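Local coordinates for oligogalacturonate lyase (Yersinia enterocolitica subsp. enterocolitica, PDB 3PE7), which cleaves oligogalacturonates by beta-elimination in the cytoplasm, using a seven-bladed beta-propeller that binds manganese in the structure described here, at residues L64-L67 against N68-V71; F87-D91 against D92-F96; I194-P197 against Y198-S201. All blocks are in the same frame, centred on the assembly; numbering follows the deposited sequence.

Contact 1. Residues L64-L67 against N68-V71; sequences LLDL and NTQV
Asp66 reaches with its carboxylate to the backbone amides of Asn68 and Thr69. Its CB lies 3.2 Å from Thr69 CG2, closer than carbons normally pack; with Thr69 chi1 at an unstaggered -140° the contact is strained, or the placing of the methyl is doubtful. The two side chains cross at about a right angle. CG stands anti to the backbone N (chi1 -173°), against the same methyl. At the tip, OD1 accepts two amides. Asn68 N reaches it at 2.9 Å nearly along the C-O direction, which makes an Asx turn, whereas Thr69 N comes at 3.0 Å from above the carboxylate plane (53° out of it). Water 1 adds a third donor to OD1 and also bonds Asn68 OD1. OD2 has a long, weak ion pair with Lys49. The Asp66 backbone closes the loop: its N bonds Val71 O at 2.8 Å, and its O takes a weak bond from Gln70 N. Gln70 has left-handed backbone angles, as suits the last residue of a four-residue hairpin loop. This hairpin links strand 61-66 to strand 71-74, flanked by strands 49-54 and 6-8 respectively; Gln70 NE2 bonds Leu9 O, just past the end of strand 6-8.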
loop_
_atom_site.group_PDB
_atom_site.type_symbol
_atom_site.label_atom_id
_atom_site.label_comp_id
_atom_site.label_asym_id
_atom_site.label_seq_id
_atom_site.Cartn_x
_atom_site.Cartn_y
_atom_site.Cartn_z
ATOM N N LEU A 64 12.759 -11.013 5.943
ATOM C CA LEU A 64 13.043 -11.145 4.517
ATOM C C LEU A 64 13.038 -12.619 4.171
ATOM O O LEU A 64 13.822 -13.412 4.726
ATOM C CB LEU A 64 14.402 -10.506 4.155
ATOM C CG LEU A 64 14.666 -10.342 2.659
ATOM C CD1 LEU A 64 13.816 -9.212 2.073
ATOM C CD2 LEU A 64 16.143 -10.043 2.413
ATOM N N LEU A 65 12.159 -12.997 3.253
ATOM C CA LEU A 65 12.002 -14.391 2.858
ATOM C C LEU A 65 12.776 -14.647 1.561
ATOM O O LEU A 65 12.545 -13.962 0.548
ATOM C CB LEU A 65 10.510 -14.725 2.657
ATOM C CG LEU A 65 10.105 -16.087 2.088
ATOM C CD1 LEU A 65 10.683 -17.258 2.878
ATOM C CD2 LEU A 65 8.574 -16.189 2.004
ATOM N N ASP A 66 13.695 -15.611 1.610
ATOM C CA ASP A 66 14.393 -16.077 0.401
ATOM C C ASP A 66 13.475 -17.111 -0.259
ATOM O O ASP A 66 13.237 -18.179 0.294
ATOM C CB ASP A 66 15.756 -16.679 0.739
ATOM C CG ASP A 66 16.571 -17.014 -0.499
ATOM O OD1 ASP A 66 16.037 -17.648 -1.433
ATOM O OD2 ASP A 66 17.769 -16.658 -0.531
ATOM N N LEU A 67 12.955 -16.776 -1.433
ATOM C CA LEU A 67 11.934 -17.609 -2.076
ATOM C C LEU A 67 12.496 -18.884 -2.699
ATOM O O LEU A 67 11.750 -19.806 -3.010
ATOM C CB LEU A 67 11.134 -16.798 -3.108
ATOM C CG LEU A 67 10.335 -15.610 -2.552
ATOM C CD1 LEU A 67 9.899 -14.722 -3.706
ATOM C CD2 LEU A 67 9.131 -16.074 -1.761
ATOM N N ASN A 68 13.814 -18.930 -2.864
ATOM C CA ASN A 68 14.464 -20.120 -3.400
ATOM C C ASN A 68 14.814 -21.088 -2.279
ATOM O O ASN A 68 14.644 -22.301 -2.389
ATOM C CB ASN A 68 15.712 -19.717 -4.188
ATOM C CG ASN A 68 15.376 -18.993 -5.481
ATOM O OD1 ASN A 68 15.851 -17.887 -5.721
ATOM N ND2 ASN A 68 14.530 -19.595 -6.301
ATOM N N THR A 69 15.253 -20.528 -1.166
ATOM C CA THR A 69 15.781 -21.312 -0.078
ATOM C C THR A 69 14.678 -21.606 0.955
ATOM O O THR A 69 14.780 -22.546 1.756
ATOM C CB THR A 69 16.986 -20.537 0.473
ATOM O OG1 THR A 69 18.060 -21.421 0.795
ATOM C CG2 THR A 69 16.634 -19.651 1.590
ATOM N N GLN A 70 13.617 -20.803 0.893
ATOM C CA GLN A 70 12.475 -20.843 1.820
ATOM C C GLN A 70 12.877 -20.481 3.249
ATOM O O GLN A 70 12.184 -20.816 4.188
ATOM C CB GLN A 70 11.710 -22.176 1.734
ATOM C CG GLN A 70 11.252 -22.437 0.305
ATOM C CD GLN A 70 10.469 -23.710 0.093
ATOM O OE1 GLN A 70 10.244 -24.108 -1.057
ATOM N NE2 GLN A 70 10.053 -24.364 1.180
ATOM N N VAL A 71 13.989 -19.764 3.398
ATOM C CA VAL A 71 14.399 -19.285 4.711
ATOM C C VAL A 71 14.027 -17.826 4.898
ATOM O O VAL A 71 14.275 -17.003 4.019
ATOM C CB VAL A 71 15.928 -19.511 4.950
ATOM C CG1 VAL A 71 16.385 -18.842 6.255
ATOM C CG2 VAL A 71 16.240 -21.005 4.966
HETATM O O HOH W 1 17.325 -16.350 -3.449
HETATM O O HOH W 2 11.126 -22.667 -3.115
#

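Contact 2. Residues F87-D91 against D92-F96; sequences FLSPD and DDALF
Phe87 and Phe96 form a hydrogen-bonded antiparallel pair across the two strands. Two backbone bonds define it: Phe87 N to Phe96 O at 3.0 Å, in the carbonyl plane, and Phe96 N to Phe87 O at 2.9 Å. With CG held between the backbone N and the carbonyl carbon (chi1 62°), the Phe87 ring swings over its partner, and Phe96 CB sits on one of its faces, 3.8 Å from the ring centroid. This is a CH-pi contact rather than a true stack: the ring planes are only 17° apart, but they have slid so far that they barely overlap. The Phe96 ring in turn receives Ser89 CB at its edge, 4.2 Å from CE1.

Asp92 lies at the other end. Its N bonds Ser89 O at 3.0 Å, closing a type I turn, and its positive phi (65°) gives it a left-handed conformation that helps redirect the chain into the returning strand. Its carboxylate is held by salt bridges, OD1 to Lys41 and OD2 to Arg45; Lys41 also bonds Ser89 O. Between the two ends, Ser89 OG donates to Asp93 OD2 at 2.7 Å. The Ser-Pro-Asp sequence of this turn is familiar from beta-propeller repeats. Strand 87-88 is the edge of a four-stranded sheet; strand 94-99 lies next to it, followed by strand 103-108, whose Leu104 and Arg106 touch Phe96.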
loop_
_atom_site.group_PDB
_atom_site.type_symbol
_atom_site.label_atom_id
_atom_site.label_comp_id
_atom_site.label_asym_id
_atom_site.label_seq_id
_atom_site.Cartn_x
_atom_site.Cartn_y
_atom_site.Cartn_z
ATOM N N PHE A 87 9.345 -0.442 3.211
ATOM C CA PHE A 87 9.707 -0.691 1.818
ATOM C C PHE A 87 11.202 -0.954 1.672
ATOM O O PHE A 87 12.021 -0.526 2.493
ATOM C CB PHE A 87 9.267 0.472 0.928
ATOM C CG PHE A 87 9.909 1.796 1.269
ATOM C CD1 PHE A 87 11.078 2.204 0.625
ATOM C CD2 PHE A 87 9.334 2.639 2.218
ATOM C CE1 PHE A 87 11.674 3.455 0.937
ATOM C CE2 PHE A 87 9.910 3.894 2.534
ATOM C CZ PHE A 87 11.077 4.302 1.901
ATOM N N LEU A 88 11.546 -1.682 0.623
ATOM C CA LEU A 88 12.940 -1.900 0.251
ATOM C C LEU A 88 13.436 -0.740 -0.601
ATOM O O LEU A 88 12.687 -0.156 -1.389
ATOM C CB LEU A 88 13.076 -3.205 -0.545
ATOM C CG LEU A 88 12.661 -4.478 0.201
ATOM C CD1 LEU A 88 12.809 -5.715 -0.747
ATOM C CD2 LEU A 88 13.479 -4.609 1.481
ATOM N N SER A 89 14.722 -0.426 -0.456
ATOM C CA SER A 89 15.338 0.592 -1.296
ATOM C C SER A 89 15.443 0.081 -2.749
ATOM O O SER A 89 15.405 -1.136 -2.977
ATOM C CB SER A 89 16.742 0.920 -0.761
ATOM O OG SER A 89 17.556 -0.242 -0.713
ATOM N N PRO A 90 15.623 0.997 -3.717
ATOM C CA PRO A 90 15.796 0.551 -5.116
ATOM C C PRO A 90 16.899 -0.480 -5.308
ATOM O O PRO A 90 16.711 -1.460 -6.055
ATOM C CB PRO A 90 16.098 1.858 -5.876
ATOM C CG PRO A 90 15.399 2.928 -5.087
ATOM C CD PRO A 90 15.488 2.464 -3.618
ATOM N N ASP A 91 18.022 -0.301 -4.605
ATOM C CA ASP A 91 19.167 -1.190 -4.755
ATOM C C ASP A 91 19.083 -2.491 -3.943
ATOM O O ASP A 91 20.026 -3.278 -3.915
ATOM C CB ASP A 91 20.481 -0.424 -4.474
ATOM C CG ASP A 91 20.782 0.631 -5.532
ATOM O OD1 ASP A 91 20.308 0.495 -6.692
ATOM O OD2 ASP A 91 21.505 1.607 -5.212
ATOM N N ASP A 92 17.941 -2.733 -3.296
ATOM C CA ASP A 92 17.753 -3.973 -2.508
ATOM C C ASP A 92 18.661 -4.108 -1.285
ATOM O O ASP A 92 18.829 -5.208 -0.744
ATOM C CB ASP A 92 17.928 -5.222 -3.396
ATOM C CG ASP A 92 16.999 -5.230 -4.581
ATOM O OD1 ASP A 92 15.851 -4.753 -4.453
ATOM O OD2 ASP A 92 17.424 -5.706 -5.659
ATOM N N ASP A 93 19.240 -2.998 -0.838
ATOM C CA ASP A 93 20.229 -3.069 0.224
ATOM C C ASP A 93 19.751 -2.517 1.568
ATOM O O ASP A 93 20.485 -2.579 2.559
ATOM C CB ASP A 93 21.538 -2.381 -0.206
ATOM C CG ASP A 93 21.356 -0.924 -0.585
ATOM O OD1 ASP A 93 22.390 -0.236 -0.756
ATOM O OD2 ASP A 93 20.219 -0.431 -0.759
ATOM N N ALA A 94 18.541 -1.963 1.583
ATOM C CA ALA A 94 18.005 -1.361 2.812
ATOM C C ALA A 94 16.508 -1.566 2.974
ATOM O O ALA A 94 15.778 -1.698 1.996
ATOM C CB ALA A 94 18.334 0.127 2.876
ATOM N N LEU A 95 16.066 -1.578 4.229
ATOM C CA LEU A 95 14.648 -1.494 4.568
ATOM C C LEU A 95 14.396 -0.165 5.274
ATOM O O LEU A 95 15.153 0.208 6.168
ATOM C CB LEU A 95 14.248 -2.638 5.494
ATOM C CG LEU A 95 13.000 -2.480 6.372
ATOM C CD1 LEU A 95 11.716 -2.515 5.525
ATOM C CD2 LEU A 95 13.004 -3.595 7.412
ATOM N N PHE A 96 13.353 0.546 4.860
ATOM C CA PHE A 96 12.869 1.734 5.588
ATOM C C PHE A 96 11.526 1.415 6.231
ATOM O O PHE A 96 10.655 0.820 5.591
ATOM C CB PHE A 96 12.702 2.928 4.654
ATOM C CG PHE A 96 14.002 3.466 4.127
ATOM C CD1 PHE A 96 14.561 2.945 2.959
ATOM C CD2 PHE A 96 14.662 4.492 4.796
ATOM C CE1 PHE A 96 15.783 3.451 2.462
ATOM C CE2 PHE A 96 15.877 5.014 4.304
ATOM C CZ PHE A 96 16.442 4.484 3.144
#

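Contact 3. Residues I194-P197 against Y198-S201; sequences IYRP and YDDS
Arg196 and Asp199 join the two sides of the turn by a salt bridge, with NH2 donating to OD2 at 3.1 Å. The approach is not ideal: OD2 is met on its anti side, 31° out of the carboxylate plane, and the guanidinium and carboxylate planes stand 71° apart. The arginine reaches it with a fully extended chain from CG to NE, and Asp199 with CG anti to its backbone N (chi1 177°). Each group has a second partner, for NH2 also pairs with Glu272, a calcium ligand, and OD2 accepts from Thr202 OG1. Arg196 thus stands in the second shell of that calcium site, where its positive charge would probably help to balance the acidic ligands.

The backbone bond of the turn, Asp199 N to Arg196 O at 3.1 Å, closes a type II turn with Tyr198 in the left-handed conformation expected of its third position. Arg196 O also accepts from water 3, which in turn donates to Asp200 OD2 at 2.8 Å and so ties that carboxylate to the turn. Asp200 OD1 is held separately by Lys138 and Asn133.

Packing surrounds these bonds. The aliphatic part of the arginine passes obliquely across the aspartate, with Arg196 CD 3.7 Å from Asp199 CB. Tyr195 presents its ring edge to the following backbone, CE2 lying 3.3 Å from Asp200 O, which is in the ring plane. At the apex, Pro197 CB touches Tyr198 CD2 at 3.7 Å. The turn connects the edge strand 190-196 to strand 202-207 of the same four-stranded sheet, while strand 138-145 of one neighbouring sheet touches Tyr195 and strand 238-245 of another packs against Arg196 and Pro197.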
loop_
_atom_site.group_PDB
_atom_site.type_symbol
_atom_site.label_atom_id
_atom_site.label_comp_id
_atom_site.label_asym_id
_atom_site.label_seq_id
_atom_site.Cartn_x
_atom_site.Cartn_y
_atom_site.Cartn_z
ATOM N N ILE A 194 2.182 10.908 -2.079
ATOM C CA ILE A 194 2.950 9.957 -2.870
ATOM C C ILE A 194 3.714 10.735 -3.951
ATOM O O ILE A 194 3.095 11.405 -4.787
ATOM C CB ILE A 194 2.033 8.857 -3.497
ATOM C CG1 ILE A 194 0.710 9.456 -3.992
ATOM C CG2 ILE A 194 1.779 7.687 -2.471
ATOM C CD1 ILE A 194 -0.247 8.509 -4.755
ATOM N N TYR A 195 5.042 10.668 -3.903
ATOM C CA TYR A 195 5.890 11.205 -4.994
ATOM C C TYR A 195 5.486 10.542 -6.319
ATOM O O TYR A 195 5.288 9.330 -6.362
ATOM C CB TYR A 195 7.371 10.896 -4.740
ATOM C CG TYR A 195 8.160 12.003 -4.076
ATOM C CD1 TYR A 195 8.735 11.818 -2.811
ATOM C CD2 TYR A 195 8.372 13.221 -4.731
ATOM C CE1 TYR A 195 9.479 12.844 -2.202
ATOM C CE2 TYR A 195 9.095 14.230 -4.146
ATOM C CZ TYR A 195 9.652 14.040 -2.885
ATOM O OH TYR A 195 10.384 15.050 -2.326
ATOM N N ARG A 196 5.391 11.325 -7.396
ATOM C CA ARG A 196 5.241 10.746 -8.731
ATOM C C ARG A 196 6.542 10.019 -9.081
ATOM O O ARG A 196 7.615 10.623 -9.016
ATOM C CB ARG A 196 4.980 11.837 -9.770
ATOM C CG ARG A 196 4.800 11.272 -11.195
ATOM C CD ARG A 196 4.431 12.395 -12.176
ATOM N NE ARG A 196 4.219 11.891 -13.542
ATOM C CZ ARG A 196 4.177 12.684 -14.616
ATOM N NH1 ARG A 196 3.948 12.179 -15.819
ATOM N NH2 ARG A 196 4.369 13.999 -14.480
ATOM N N PRO A 197 6.462 8.715 -9.437
ATOM C CA PRO A 197 7.685 8.039 -9.854
ATOM C C PRO A 197 8.399 8.811 -10.979
ATOM O O PRO A 197 7.755 9.233 -11.943
ATOM C CB PRO A 197 7.182 6.685 -10.362
ATOM C CG PRO A 197 5.954 6.412 -9.561
ATOM C CD PRO A 197 5.313 7.790 -9.404
ATOM N N TYR A 198 9.711 8.992 -10.819
ATOM C CA TYR A 198 10.598 9.651 -11.817
ATOM C C TYR A 198 10.302 11.122 -12.059
ATOM O O TYR A 198 10.803 11.719 -13.034
ATOM C CB TYR A 198 10.633 8.842 -13.140
ATOM C CG TYR A 198 10.831 7.368 -12.865
ATOM C CD1 TYR A 198 12.063 6.878 -12.450
ATOM C CD2 TYR A 198 9.765 6.475 -12.953
ATOM C CE1 TYR A 198 12.231 5.529 -12.164
ATOM C CE2 TYR A 198 9.917 5.137 -12.660
ATOM C CZ TYR A 198 11.140 4.664 -12.266
ATOM O OH TYR A 198 11.296 3.325 -11.990
ATOM N N ASP A 199 9.496 11.721 -11.176
ATOM C CA ASP A 199 9.206 13.163 -11.247
ATOM C C ASP A 199 9.053 13.742 -9.834
ATOM O O ASP A 199 7.945 13.886 -9.323
ATOM C CB ASP A 199 7.955 13.425 -12.098
ATOM C CG ASP A 199 7.560 14.899 -12.154
ATOM O OD1 ASP A 199 8.440 15.771 -11.965
ATOM O OD2 ASP A 199 6.366 15.185 -12.410
ATOM N N ASP A 200 10.181 14.059 -9.213
ATOM C CA ASP A 200 10.163 14.665 -7.871
ATOM C C ASP A 200 9.413 15.983 -7.781
ATOM O O ASP A 200 9.039 16.393 -6.683
ATOM C CB ASP A 200 11.583 14.862 -7.335
ATOM C CG ASP A 200 12.310 13.563 -7.112
ATOM O OD1 ASP A 200 13.422 13.643 -6.573
ATOM O OD2 ASP A 200 11.799 12.470 -7.467
ATOM N N SER A 201 9.184 16.646 -8.916
ATOM C CA SER A 201 8.478 17.917 -8.922
ATOM C C SER A 201 6.966 17.766 -8.671
ATOM O O SER A 201 6.282 18.760 -8.420
ATOM C CB SER A 201 8.737 18.664 -10.238
ATOM O OG SER A 201 10.083 19.160 -10.302
HETATM O O HOH W 3 10.010 10.332 -7.584
#

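The three contacts are tight chain reversals that follow in series along the chain, each joining neighbouring strands within a separate blade of the seven-bladed propeller. Contact 1 links the strands 61-66 and 71-74, contact 2 the strands 87-88 and 94-99, and contact 3 the strands 190-196 and 202-207. Centres of contacts 1 and 2 are about 17 Å apart, as are those of 2 and 3, whereas 1 and 3 are about 32 Å apart, so contact 2 lies roughly midway. Contacts 1 and 2 come within about 5 Å at their nearest atoms without touching. In contact 3, Arg196 forms a salt bridge with the calcium ligand Glu272; contact 2 lies away from the known metal sites.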